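Local atomic coordinates of flavin-dependent monooxygenase, oxygenase subunit HsaA (Rhodococcus sp., PDB entry 2RFQ), a protein that hydroxylates the phenolic secosteroid 3-HSA to the catechol 3,4-DHSA, using reduced FMN and dioxygen, during bacterial cholesterol breakdown. Residues F50-W58 with Q104-R115. Numbering follows the deposited sequence.
Sequences FRLLQPEQW and QEDVWGNDTDVR
Trp58 lays its indole against helix 101-108, with Trp108 CE3 3.3 Å from Trp58 CD1 over one indole face. The rings meet obliquely (51° between planes), and Trp108 CB makes a CH-pi contact with the Trp58 six-membered ring. At the indole edge, Trp58 NE1 donates a nearly straight bond to Gln104 OE1 (2.8 Å, 167°), which also accepts from Asn224. With an alanine at Trp58 the indole is gone, which would probably leave Gln104 OE1 to Asn224 and open a gap beside Trp108.

Gln54 NE2 lies over the Trp108 face, 3.3 Å from CE2, while Gln54 CG adds a CH-pi contact. With CG anti to the backbone N (chi1 -176°) and the chain extended, NE2 reaches a lone pair of Thr112 O at 2.9 Å. Trp108 is fixed by its NE1 bond to Val114 O, and Val107 CG1 covers its opposite face.

Arg51 NH2 bonds Thr112 OG1 in the guanidinium plane (2.8 Å). Its salt bridge to Asp113 OD1 (3.2 Å) is purely electrostatic, the oxygen standing well out of that plane. One water links Arg51 NE to Asp113 OD1; a second, held weakly by Arg51 NH2, reaches Asp113 OD2. Asp111 OD1 accepts from Asp113 N in an Asx turn that helps set this loop. Arg115 CD sits over the centre of the Phe50 ring, its guanidinium held by Gln45 and His147.

Within the acyl-CoA dehydrogenase-like N-terminal domain, the contact joins the loop after helix 38-47 to helix 101-108 and the turn beyond, through an aromatic, amide-lined interior and a hydrated ionic margin whose waters probably temper the Arg51-Asp113 attraction.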
loop_
_atom_site.group_PDB
_atom_site.type_symbol
_atom_site.label_atom_id
_atom_site.label_comp_id
_atom_site.label_asym_id
_atom_site.label_seq_id
_atom_site.Cartn_x
_atom_site.Cartn_y
_atom_site.Cartn_z
ATOM N N PHE A 50 20.258 -1.619 33.021
ATOM C CA PHE A 50 19.138 -1.056 33.794
ATOM C C PHE A 50 19.518 0.277 34.448
ATOM O O PHE A 50 18.644 1.095 34.729
ATOM C CB PHE A 50 18.583 -2.057 34.806
ATOM C CG PHE A 50 17.943 -3.259 34.153
ATOM C CD1 PHE A 50 16.784 -3.108 33.399
ATOM C CD2 PHE A 50 18.532 -4.515 34.259
ATOM C CE1 PHE A 50 16.204 -4.208 32.739
ATOM C CE2 PHE A 50 17.957 -5.637 33.602
ATOM C CZ PHE A 50 16.796 -5.470 32.859
ATOM N N ARG A 51 20.818 0.498 34.629
ATOM C CA ARG A 51 21.295 1.765 35.203
ATOM C C ARG A 51 21.307 2.923 34.204
ATOM O O ARG A 51 21.529 4.065 34.600
ATOM C CB ARG A 51 22.715 1.593 35.776
ATOM C CG ARG A 51 22.789 0.561 36.866
ATOM C CD ARG A 51 24.150 0.671 37.547
ATOM N NE ARG A 51 24.217 -0.102 38.783
ATOM C CZ ARG A 51 23.716 0.276 39.964
ATOM N NH1 ARG A 51 23.055 1.437 40.106
ATOM N NH2 ARG A 51 23.877 -0.520 41.017
ATOM N N LEU A 52 21.065 2.644 32.923
ATOM C CA LEU A 52 21.213 3.683 31.902
ATOM C C LEU A 52 20.428 4.972 32.187
ATOM O O LEU A 52 21.010 6.051 32.102
ATOM C CB LEU A 52 20.888 3.160 30.506
ATOM C CG LEU A 52 22.011 2.347 29.862
ATOM C CD1 LEU A 52 21.504 1.735 28.543
ATOM C CD2 LEU A 52 23.252 3.188 29.610
ATOM N N LEU A 53 19.135 4.862 32.503
ATOM C CA LEU A 53 18.338 6.067 32.815
ATOM C C LEU A 53 18.161 6.303 34.328
ATOM O O LEU A 53 17.358 7.157 34.744
ATOM C CB LEU A 53 16.977 6.043 32.109
ATOM C CG LEU A 53 17.057 6.007 30.573
ATOM C CD1 LEU A 53 15.652 5.979 30.014
ATOM C CD2 LEU A 53 17.808 7.205 29.992
ATOM N N GLN A 54 18.876 5.518 35.134
ATOM C CA GLN A 54 18.847 5.687 36.592
ATOM C C GLN A 54 19.697 6.903 37.012
ATOM O O GLN A 54 20.711 7.181 36.379
ATOM C CB GLN A 54 19.361 4.413 37.257
ATOM C CG GLN A 54 19.305 4.425 38.771
ATOM C CD GLN A 54 19.800 3.115 39.355
ATOM O OE1 GLN A 54 20.785 2.556 38.876
ATOM N NE2 GLN A 54 19.134 2.625 40.398
ATOM N N PRO A 55 19.237 7.668 38.020
ATOM C CA PRO A 55 20.000 8.864 38.463
ATOM C C PRO A 55 21.408 8.571 38.970
ATOM O O PRO A 55 21.680 7.486 39.518
ATOM C CB PRO A 55 19.108 9.475 39.564
ATOM C CG PRO A 55 17.697 9.027 39.162
ATOM C CD PRO A 55 17.920 7.590 38.697
ATOM N N GLU A 56 22.301 9.534 38.750
ATOM C CA GLU A 56 23.663 9.417 39.247
ATOM C C GLU A 56 23.708 9.144 40.764
ATOM O O GLU A 56 24.580 8.408 41.240
ATOM C CB GLU A 56 24.441 10.677 38.887
ATOM C CG GLU A 56 25.916 10.635 39.282
ATOM C CD GLU A 56 26.161 11.087 40.703
ATOM O OE1 GLU A 56 25.290 11.773 41.282
ATOM O OE2 GLU A 56 27.247 10.762 41.240
ATOM N N GLN A 57 22.764 9.708 41.523
ATOM C CA GLN A 57 22.822 9.557 42.995
ATOM C C GLN A 57 22.651 8.094 43.416
ATOM O O GLN A 57 23.059 7.712 44.517
ATOM C CB GLN A 57 21.799 10.451 43.708
ATOM C CG GLN A 57 20.353 10.075 43.484
ATOM C CD GLN A 57 19.435 10.742 44.485
ATOM O OE1 GLN A 57 19.653 10.651 45.716
ATOM N NE2 GLN A 57 18.401 11.407 43.978
ATOM N N TRP A 58 22.062 7.281 42.533
ATOM C CA TRP A 58 21.816 5.860 42.812
ATOM C C TRP A 58 22.803 4.952 42.047
ATOM O O TRP A 58 22.589 3.743 41.915
ATOM C CB TRP A 58 20.351 5.479 42.481
ATOM C CG TRP A 58 19.356 6.304 43.214
ATOM C CD1 TRP A 58 18.488 7.218 42.678
ATOM C CD2 TRP A 58 19.159 6.349 44.635
ATOM N NE1 TRP A 58 17.743 7.809 43.683
ATOM C CE2 TRP A 58 18.140 7.292 44.888
ATOM C CE3 TRP A 58 19.722 5.659 45.714
ATOM C CZ2 TRP A 58 17.685 7.579 46.185
ATOM C CZ3 TRP A 58 19.278 5.947 47.006
ATOM C CH2 TRP A 58 18.269 6.903 47.225
ATOM N N GLN A 104 12.243 7.205 46.108
ATOM C CA GLN A 104 13.471 6.607 45.542
ATOM C C GLN A 104 14.296 5.905 46.615
ATOM O O GLN A 104 14.833 4.835 46.381
ATOM C CB GLN A 104 14.328 7.671 44.872
ATOM C CG GLN A 104 13.669 8.340 43.684
ATOM C CD GLN A 104 14.426 9.582 43.266
ATOM O OE1 GLN A 104 15.625 9.520 42.991
ATOM N NE2 GLN A 104 13.737 10.726 43.268
ATOM N N GLU A 105 14.388 6.516 47.798
ATOM C CA GLU A 105 15.064 5.894 48.924
ATOM C C GLU A 105 14.354 4.584 49.328
ATOM O O GLU A 105 15.005 3.572 49.600
ATOM C CB GLU A 105 15.150 6.872 50.107
ATOM C CG GLU A 105 15.737 6.251 51.384
ATOM C CD GLU A 105 17.248 6.033 51.337
ATOM O OE1 GLU A 105 17.952 6.744 50.579
ATOM O OE2 GLU A 105 17.738 5.146 52.084
ATOM N N ASP A 106 13.020 4.593 49.350
ATOM C CA ASP A 106 12.259 3.361 49.629
ATOM C C ASP A 106 12.654 2.205 48.721
ATOM O O ASP A 106 12.811 1.073 49.177
ATOM C CB ASP A 106 10.752 3.606 49.518
ATOM C CG ASP A 106 10.200 4.484 50.631
ATOM O OD1 ASP A 106 10.886 4.720 51.640
ATOM O OD2 ASP A 106 9.052 4.931 50.479
ATOM N N VAL A 107 12.812 2.513 47.434
ATOM C CA VAL A 107 13.113 1.511 46.427
ATOM C C VAL A 107 14.585 1.108 46.397
ATOM O O VAL A 107 14.898 -0.092 46.383
ATOM C CB VAL A 107 12.644 1.999 45.037
ATOM C CG1 VAL A 107 13.030 1.003 43.953
ATOM C CG2 VAL A 107 11.109 2.234 45.072
ATOM N N TRP A 108 15.467 2.107 46.397
ATOM C CA TRP A 108 16.889 1.880 46.105
ATOM C C TRP A 108 17.828 2.099 47.290
ATOM O O TRP A 108 19.051 1.899 47.163
ATOM C CB TRP A 108 17.340 2.785 44.951
ATOM C CG TRP A 108 16.817 2.376 43.583
ATOM C CD1 TRP A 108 16.666 1.096 43.098
ATOM C CD2 TRP A 108 16.435 3.256 42.520
ATOM N NE1 TRP A 108 16.176 1.133 41.799
ATOM C CE2 TRP A 108 16.030 2.443 41.422
ATOM C CE3 TRP A 108 16.373 4.654 42.392
ATOM C CZ2 TRP A 108 15.591 2.988 40.207
ATOM C CZ3 TRP A 108 15.940 5.198 41.181
ATOM C CH2 TRP A 108 15.553 4.364 40.101
ATOM N N GLY A 109 17.275 2.497 48.432
ATOM C CA GLY A 109 18.094 2.841 49.588
ATOM C C GLY A 109 19.046 1.752 50.052
ATOM O O GLY A 109 20.093 2.066 50.631
ATOM N N ASN A 110 18.698 0.485 49.822
ATOM C CA ASN A 110 19.548 -0.631 50.266
ATOM C C ASN A 110 20.168 -1.410 49.115
ATOM O O ASN A 110 21.135 -2.156 49.305
ATOM C CB ASN A 110 18.762 -1.589 51.168
ATOM C CG ASN A 110 18.440 -0.985 52.540
ATOM O OD1 ASN A 110 17.303 -1.093 53.026
ATOM N ND2 ASN A 110 19.422 -0.346 53.158
ATOM N N ASP A 111 19.622 -1.209 47.919
ATOM C CA ASP A 111 19.991 -2.009 46.757
ATOM C C ASP A 111 19.601 -1.223 45.509
ATOM O O ASP A 111 18.423 -1.146 45.143
ATOM C CB ASP A 111 19.268 -3.372 46.821
ATOM C CG ASP A 111 19.594 -4.296 45.647
ATOM O OD1 ASP A 111 20.243 -3.860 44.667
ATOM O OD2 ASP A 111 19.179 -5.478 45.719
ATOM N N THR A 112 20.600 -0.639 44.854
ATOM C CA THR A 112 20.328 0.197 43.674
ATOM C C THR A 112 20.082 -0.606 42.409
ATOM O O THR A 112 19.852 -0.020 41.347
ATOM C CB THR A 112 21.431 1.248 43.422
ATOM O OG1 THR A 112 22.694 0.589 43.239
ATOM C CG2 THR A 112 21.538 2.167 44.639
ATOM N N ASP A 113 20.110 -1.931 42.508
ATOM C CA ASP A 113 19.743 -2.797 41.365
ATOM C C ASP A 113 18.280 -3.248 41.385
ATOM O O ASP A 113 17.856 -4.005 40.530
ATOM C CB ASP A 113 20.656 -4.032 41.304
ATOM C CG ASP A 113 22.080 -3.681 40.954
ATOM O OD1 ASP A 113 22.311 -3.092 39.873
ATOM O OD2 ASP A 113 22.969 -3.981 41.774
ATOM N N VAL A 114 17.510 -2.809 42.374
ATOM C CA VAL A 114 16.096 -3.199 42.424
ATOM C C VAL A 114 15.358 -2.719 41.153
ATOM O O VAL A 114 15.627 -1.627 40.656
ATOM C CB VAL A 114 15.442 -2.661 43.713
ATOM C CG1 VAL A 114 13.912 -2.706 43.632
ATOM C CG2 VAL A 114 15.969 -3.460 44.921
ATOM N N ARG A 115 14.439 -3.551 40.655
ATOM C CA ARG A 115 13.658 -3.274 39.448
ATOM C C ARG A 115 12.181 -3.058 39.786
ATOM O O ARG A 115 11.669 -3.534 40.818
ATOM C CB ARG A 115 13.784 -4.425 38.453
ATOM C CG ARG A 115 15.157 -4.504 37.794
ATOM C CD ARG A 115 15.207 -5.649 36.798
ATOM N NE ARG A 115 15.398 -6.960 37.416
ATOM C CZ ARG A 115 16.595 -7.461 37.750
ATOM N NH1 ARG A 115 17.716 -6.740 37.580
ATOM N NH2 ARG A 115 16.671 -8.674 38.294
HETATM O O HOH W 1 24.811 -2.953 38.983
HETATM O O HOH W 2 25.133 -2.640 42.485
#